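Sts-2 protein (PDB 3D4I) interferes with CBL-mediated down-regulation of receptor tyrosine kinases and contains this 2H-phosphatase (histidine phosphatase) domain, which has acid-dependent phosphatase activity. Local coordinates at residues A[11-16]-A[196-201]; A[120-125]-A[180-185]. All blocks are in the same frame, centred on the assembly; numbering follows the deposited sequence.

Contact 1. Residues A[11-16]-A[196-201]. Unlike the reference sequence in segment 11-16: Ile-15 (reference Val).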
loop_
_atom_site.group_PDB
_atom_site.type_symbol
_atom_site.label_atom_id
_atom_site.label_comp_id
_atom_site.label_asym_id
_atom_site.label_seq_id
_atom_site.Cartn_x
_atom_site.Cartn_y
_atom_site.Cartn_z
ATOM N N GLY A 11 10.061 -9.032 -24.726
ATOM C CA GLY A 11 9.283 -7.911 -24.186
ATOM C C GLY A 11 10.130 -6.883 -23.458
ATOM O O GLY A 11 11.178 -7.216 -22.881
ATOM N N ILE A 12 9.673 -5.633 -23.491
ATOM C CA ILE A 12 10.278 -4.537 -22.724
ATOM C C ILE A 12 9.135 -3.894 -21.931
ATOM O O ILE A 12 8.159 -3.434 -22.517
ATOM C CB ILE A 12 10.947 -3.494 -23.635
ATOM C CG1 ILE A 12 12.313 -4.003 -24.132
ATOM C CG2 ILE A 12 11.111 -2.117 -22.907
ATOM C CD1 ILE A 12 13.427 -3.763 -23.143
ATOM N N LEU A 13 9.253 -3.916 -20.603
ATOM C CA LEU A 13 8.182 -3.461 -19.720
ATOM C C LEU A 13 8.739 -2.309 -18.910
ATOM O O LEU A 13 9.605 -2.493 -18.046
ATOM C CB LEU A 13 7.690 -4.595 -18.804
ATOM C CG LEU A 13 6.541 -4.245 -17.839
ATOM C CD1 LEU A 13 5.279 -3.798 -18.585
ATOM C CD2 LEU A 13 6.252 -5.481 -16.957
ATOM N N VAL A 14 8.263 -1.115 -19.238
ATOM C CA VAL A 14 8.764 0.097 -18.623
ATOM C C VAL A 14 7.809 0.384 -17.489
ATOM O O VAL A 14 6.592 0.376 -17.692
ATOM C CB VAL A 14 8.787 1.283 -19.595
ATOM C CG1 VAL A 14 9.381 2.517 -18.894
ATOM C CG2 VAL A 14 9.636 0.935 -20.846
ATOM N N ILE A 15 8.387 0.599 -16.312
ATOM C CA ILE A 15 7.665 0.664 -15.049
ATOM C C ILE A 15 8.098 1.916 -14.278
ATOM O O ILE A 15 9.303 2.109 -14.009
ATOM C CB ILE A 15 7.964 -0.602 -14.184
ATOM C CG1 ILE A 15 7.563 -1.883 -14.950
ATOM C CG2 ILE A 15 7.150 -0.583 -12.851
ATOM C CD1 ILE A 15 8.003 -3.166 -14.295
ATOM N N ARG A 16 7.116 2.723 -13.868
ATOM C CA ARG A 16 7.389 3.880 -13.030
ATOM C C ARG A 16 7.618 3.463 -11.573
ATOM O O ARG A 16 6.979 2.534 -11.056
ATOM C CB ARG A 16 6.272 4.932 -13.123
ATOM C CG ARG A 16 6.694 6.309 -12.550
ATOM C CD ARG A 16 5.460 6.908 -11.829
ATOM N NE ARG A 16 5.613 8.282 -11.346
ATOM C CZ ARG A 16 5.576 8.628 -10.067
ATOM N NH1 ARG A 16 5.423 7.700 -9.081
ATOM N NH2 ARG A 16 5.701 9.925 -9.771
ATOM N N ILE A 196 11.035 -11.099 -20.828
ATOM C CA ILE A 196 10.795 -9.683 -20.576
ATOM C C ILE A 196 11.947 -9.021 -19.833
ATOM O O ILE A 196 12.415 -9.523 -18.818
ATOM C CB ILE A 196 9.474 -9.469 -19.782
ATOM C CG1 ILE A 196 8.286 -10.115 -20.512
ATOM C CG2 ILE A 196 9.232 -7.957 -19.478
ATOM C CD1 ILE A 196 6.954 -10.005 -19.751
ATOM N N THR A 197 12.383 -7.877 -20.349
ATOM C CA THR A 197 13.314 -7.010 -19.654
ATOM C C THR A 197 12.546 -5.884 -18.953
ATOM O O THR A 197 11.743 -5.185 -19.574
ATOM C CB THR A 197 14.320 -6.381 -20.644
ATOM O OG1 THR A 197 15.105 -7.425 -21.232
ATOM C CG2 THR A 197 15.255 -5.378 -19.932
ATOM N N LEU A 198 12.817 -5.690 -17.661
ATOM C CA LEU A 198 12.187 -4.563 -16.937
ATOM C C LEU A 198 13.048 -3.312 -17.028
ATOM O O LEU A 198 14.265 -3.387 -16.896
ATOM C CB LEU A 198 11.929 -4.949 -15.477
ATOM C CG LEU A 198 11.248 -6.304 -15.153
ATOM C CD1 LEU A 198 11.010 -6.420 -13.641
ATOM C CD2 LEU A 198 9.935 -6.481 -15.875
ATOM N N ILE A 199 12.409 -2.171 -17.284
ATOM C CA ILE A 199 13.054 -0.882 -17.321
ATOM C C ILE A 199 12.370 -0.077 -16.208
ATOM O O ILE A 199 11.269 0.425 -16.389
ATOM C CB ILE A 199 12.860 -0.157 -18.701
ATOM C CG1 ILE A 199 13.375 -1.010 -19.895
ATOM C CG2 ILE A 199 13.480 1.247 -18.694
ATOM C CD1 ILE A 199 14.830 -1.391 -19.854
ATOM N N VAL A 200 13.018 0.018 -15.051
ATOM C CA VAL A 200 12.383 0.623 -13.880
ATOM C C VAL A 200 12.902 2.042 -13.761
ATOM O O VAL A 200 14.089 2.261 -13.474
ATOM C CB VAL A 200 12.711 -0.144 -12.587
ATOM C CG1 VAL A 200 11.958 0.505 -11.386
ATOM C CG2 VAL A 200 12.334 -1.639 -12.735
ATOM N N SER A 201 12.020 3.002 -13.997
ATOM C CA SER A 201 12.465 4.369 -14.271
ATOM C C SER A 201 11.385 5.355 -13.846
ATOM O O SER A 201 10.641 5.095 -12.878
ATOM C CB SER A 201 12.832 4.485 -15.769
ATOM O OG SER A 201 13.381 5.757 -16.082
#
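Ile-12 straddles two neighbours on strand 196-201. CG1 lies beside the backbone N (chi1 -78°), and a bent chi2 of -84° lays CD1 against Thr-197 CB at 3.7 Å, the two side chains pointing the same way, while its other branch, CG2, meets Ile-199 CG1 at 3.9 Å. Ile-199 is the bump that fills the dip between Ile-12 and Val-14: beyond Ile-12, its CB receives Val-14 CG2 at 4.0 Å. Helix 172-187 closes over this face, Met-183 and Ile-187 on Ile-12, Met-183 and Ile-186 on Ile-199. The strands run parallel, with axes 4.5 Å apart at closest and turned 23° to each other, in the middle of the mixed sheet of the histidine phosphatase fold. Arg-16, the last residue of 11-16, opens the family's RHG signature, and Ser-201 ends the other strand just before a second histidine; in relatives both places border the phosphate-binding site. On the reverse face the hollow lies between Leu-13 and Ile-15. Leu-198 CD2 drops into it, 4.0 Å from Leu-13 CD2 and 4.1 Å from Ile-15 CD1. Ile-196 fits at the start of that face: CG2 rests on Leu-13 CB at 3.8 Å, and CG1 lies beside Gly-11, which has no side chain to compete for the space. Met-236 and Phe-238 of the adjoining strand back Leu-13. Five backbone hydrogen bonds lace the pair, Thr-197 and Ile-199 each giving N-H to one residue of 11-16 and accepting from another; Leu-13 N to Thr-197 O is 3.0 Å. At the far end Arg-16 leads away from the strand pair, and its NE bonds Ser-203 OG.

Contact 2. Residues A[120-125]-A[180-185]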
loop_
_atom_site.group_PDB
_atom_site.type_symbol
_atom_site.label_atom_id
_atom_site.label_comp_id
_atom_site.label_asym_id
_atom_site.label_seq_id
_atom_site.Cartn_x
_atom_site.Cartn_y
_atom_site.Cartn_z
ATOM N N ARG A 120 20.788 -3.842 -13.261
ATOM C CA ARG A 120 21.720 -3.083 -14.073
ATOM C C ARG A 120 21.392 -1.610 -13.979
ATOM O O ARG A 120 20.370 -1.166 -14.507
ATOM C CB ARG A 120 21.659 -3.557 -15.518
ATOM C CG ARG A 120 22.383 -4.877 -15.683
ATOM C CD ARG A 120 21.756 -5.742 -16.740
ATOM N NE ARG A 120 22.608 -6.895 -17.019
ATOM C CZ ARG A 120 22.359 -7.801 -17.953
ATOM N NH1 ARG A 120 21.270 -7.708 -18.697
ATOM N NH2 ARG A 120 23.211 -8.803 -18.140
ATOM N N VAL A 121 22.257 -0.857 -13.305
ATOM C CA VAL A 121 21.982 0.564 -13.123
ATOM C C VAL A 121 22.411 1.319 -14.374
ATOM O O VAL A 121 23.590 1.285 -14.779
ATOM C CB VAL A 121 22.618 1.143 -11.832
ATOM C CG1 VAL A 121 22.322 2.654 -11.700
ATOM C CG2 VAL A 121 22.106 0.412 -10.610
ATOM N N GLU A 122 21.430 1.967 -14.991
ATOM C CA GLU A 122 21.619 2.676 -16.248
ATOM C C GLU A 122 21.261 4.148 -16.091
ATOM O O GLU A 122 20.094 4.517 -16.177
ATOM C CB GLU A 122 20.778 2.039 -17.372
ATOM C CG GLU A 122 20.925 2.732 -18.766
ATOM C CD GLU A 122 22.389 2.900 -19.198
ATOM O OE1 GLU A 122 23.034 1.872 -19.430
ATOM O OE2 GLU A 122 22.886 4.054 -19.300
ATOM N N PRO A 123 22.260 5.005 -15.852
ATOM C CA PRO A 123 21.972 6.444 -15.872
ATOM C C PRO A 123 21.364 6.985 -17.157
ATOM O O PRO A 123 20.755 8.041 -17.127
ATOM C CB PRO A 123 23.345 7.079 -15.615
ATOM C CG PRO A 123 24.045 6.052 -14.810
ATOM C CD PRO A 123 23.657 4.747 -15.456
ATOM N N GLY A 124 21.514 6.282 -18.276
ATOM C CA GLY A 124 20.884 6.713 -19.524
ATOM C C GLY A 124 19.355 6.699 -19.487
ATOM O O GLY A 124 18.711 7.286 -20.362
ATOM N N ILE A 125 18.775 6.066 -18.466
ATOM C CA ILE A 125 17.313 6.118 -18.269
ATOM C C ILE A 125 16.921 6.906 -17.014
ATOM O O ILE A 125 15.801 6.783 -16.529
ATOM C CB ILE A 125 16.629 4.685 -18.288
ATOM C CG1 ILE A 125 17.091 3.819 -17.099
ATOM C CG2 ILE A 125 16.858 4.022 -19.669
ATOM C CD1 ILE A 125 16.507 2.352 -17.041
ATOM N N ALA A 180 17.085 7.138 -26.357
ATOM C CA ALA A 180 17.101 6.305 -27.557
ATOM C C ALA A 180 18.365 5.461 -27.607
ATOM O O ALA A 180 18.308 4.247 -27.837
ATOM C CB ALA A 180 16.957 7.173 -28.834
ATOM N N VAL A 181 19.507 6.101 -27.379
ATOM C CA VAL A 181 20.802 5.426 -27.457
ATOM C C VAL A 181 20.919 4.331 -26.394
ATOM O O VAL A 181 21.414 3.234 -26.670
ATOM C CB VAL A 181 21.948 6.461 -27.348
ATOM C CG1 VAL A 181 23.284 5.792 -27.100
ATOM C CG2 VAL A 181 21.974 7.332 -28.621
ATOM N N SER A 182 20.425 4.625 -25.189
ATOM C CA SER A 182 20.459 3.666 -24.089
ATOM C C SER A 182 19.578 2.469 -24.370
ATOM O O SER A 182 19.985 1.342 -24.121
ATOM C CB SER A 182 20.069 4.338 -22.760
ATOM O OG SER A 182 20.899 5.468 -22.544
ATOM N N MET A 183 18.362 2.715 -24.865
ATOM C CA MET A 183 17.450 1.640 -25.232
ATOM C C MET A 183 18.053 0.795 -26.357
ATOM O O MET A 183 17.934 -0.428 -26.334
ATOM C CB MET A 183 16.083 2.181 -25.643
ATOM C CG MET A 183 15.213 2.694 -24.444
ATOM S SD MET A 183 15.214 1.588 -22.998
ATOM C CE MET A 183 14.282 0.186 -23.577
ATOM N N GLY A 184 18.699 1.452 -27.323
ATOM C CA GLY A 184 19.488 0.743 -28.345
ATOM C C GLY A 184 20.484 -0.246 -27.770
ATOM O O GLY A 184 20.544 -1.404 -28.208
ATOM N N GLN A 185 21.285 0.202 -26.798
ATOM C CA GLN A 185 22.271 -0.669 -26.146
ATOM C C GLN A 185 21.604 -1.777 -25.332
ATOM O O GLN A 185 22.055 -2.921 -25.338
ATOM C CB GLN A 185 23.245 0.141 -25.282
ATOM C CG GLN A 185 24.103 -0.694 -24.333
ATOM C CD GLN A 185 25.303 0.074 -23.741
ATOM O OE1 GLN A 185 26.020 0.777 -24.458
ATOM N NE2 GLN A 185 25.525 -0.084 -22.431
#
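Ser-182 and Gly-124 meet where helix 172-187 presses on the short 3-10 turn 123-124. The CB of Ser-182 is directed toward the turn, and OG stands 3.3 Å from Gly-124 CA; with OG beside its own backbone N (chi1 -54°), the hydroxyl also bonds the carbonyl of Arg-178, one helical turn back. Gly-124 can accept this approach because it has no side chain, and its O is bonded by Arg-178 NH1 of the same helix. Glu-122 also leaves its backbone toward the helix, but a bend at chi2 (51°) curls its carboxylate over its own turn, where OE2 takes the Gly-124 N-H at 2.8 Å through its anti lone pair, leaving Ser-182 OG 4.1 Å away. One residue on from Ser-182 in the helix, Met-183 SD lies loosely against Ile-125 CG2 at 4.4 Å. Tyr-157 OH and Ala-160 N bond Glu-122 OE1, and Leu-161 N adds a second bond to OE2. Each carboxylate oxygen is thus held twice in a buried setting, which would favour a charged carboxylate and fixes its rotation, whereas segments 120-125 and 180-185 share no direct hydrogen bond and meet by van der Waals fit.

Contact 2 is nested within the chain loop that contact 1 closes, and the two centres lie about 12 Å apart. Helix 172-187 is followed, after a short connection, by strand 196-201, so the second segments of both contacts are close in sequence. Ile-125 ties them together: its O lies 2.7 Å from Ser-201 OG, a probable hydrogen bond, and its CD1 packs on Ile-199 CG2 at 3.6 Å. From the helix, Met-183 CE reaches both strands, 4.0 Å from Ile-12 CG2 and also 4.0 Å from Ile-199 CG1. The Ser-201 to Ile-125 link falls at the C-terminal end of the strands, where phosphatases of this family place their active site.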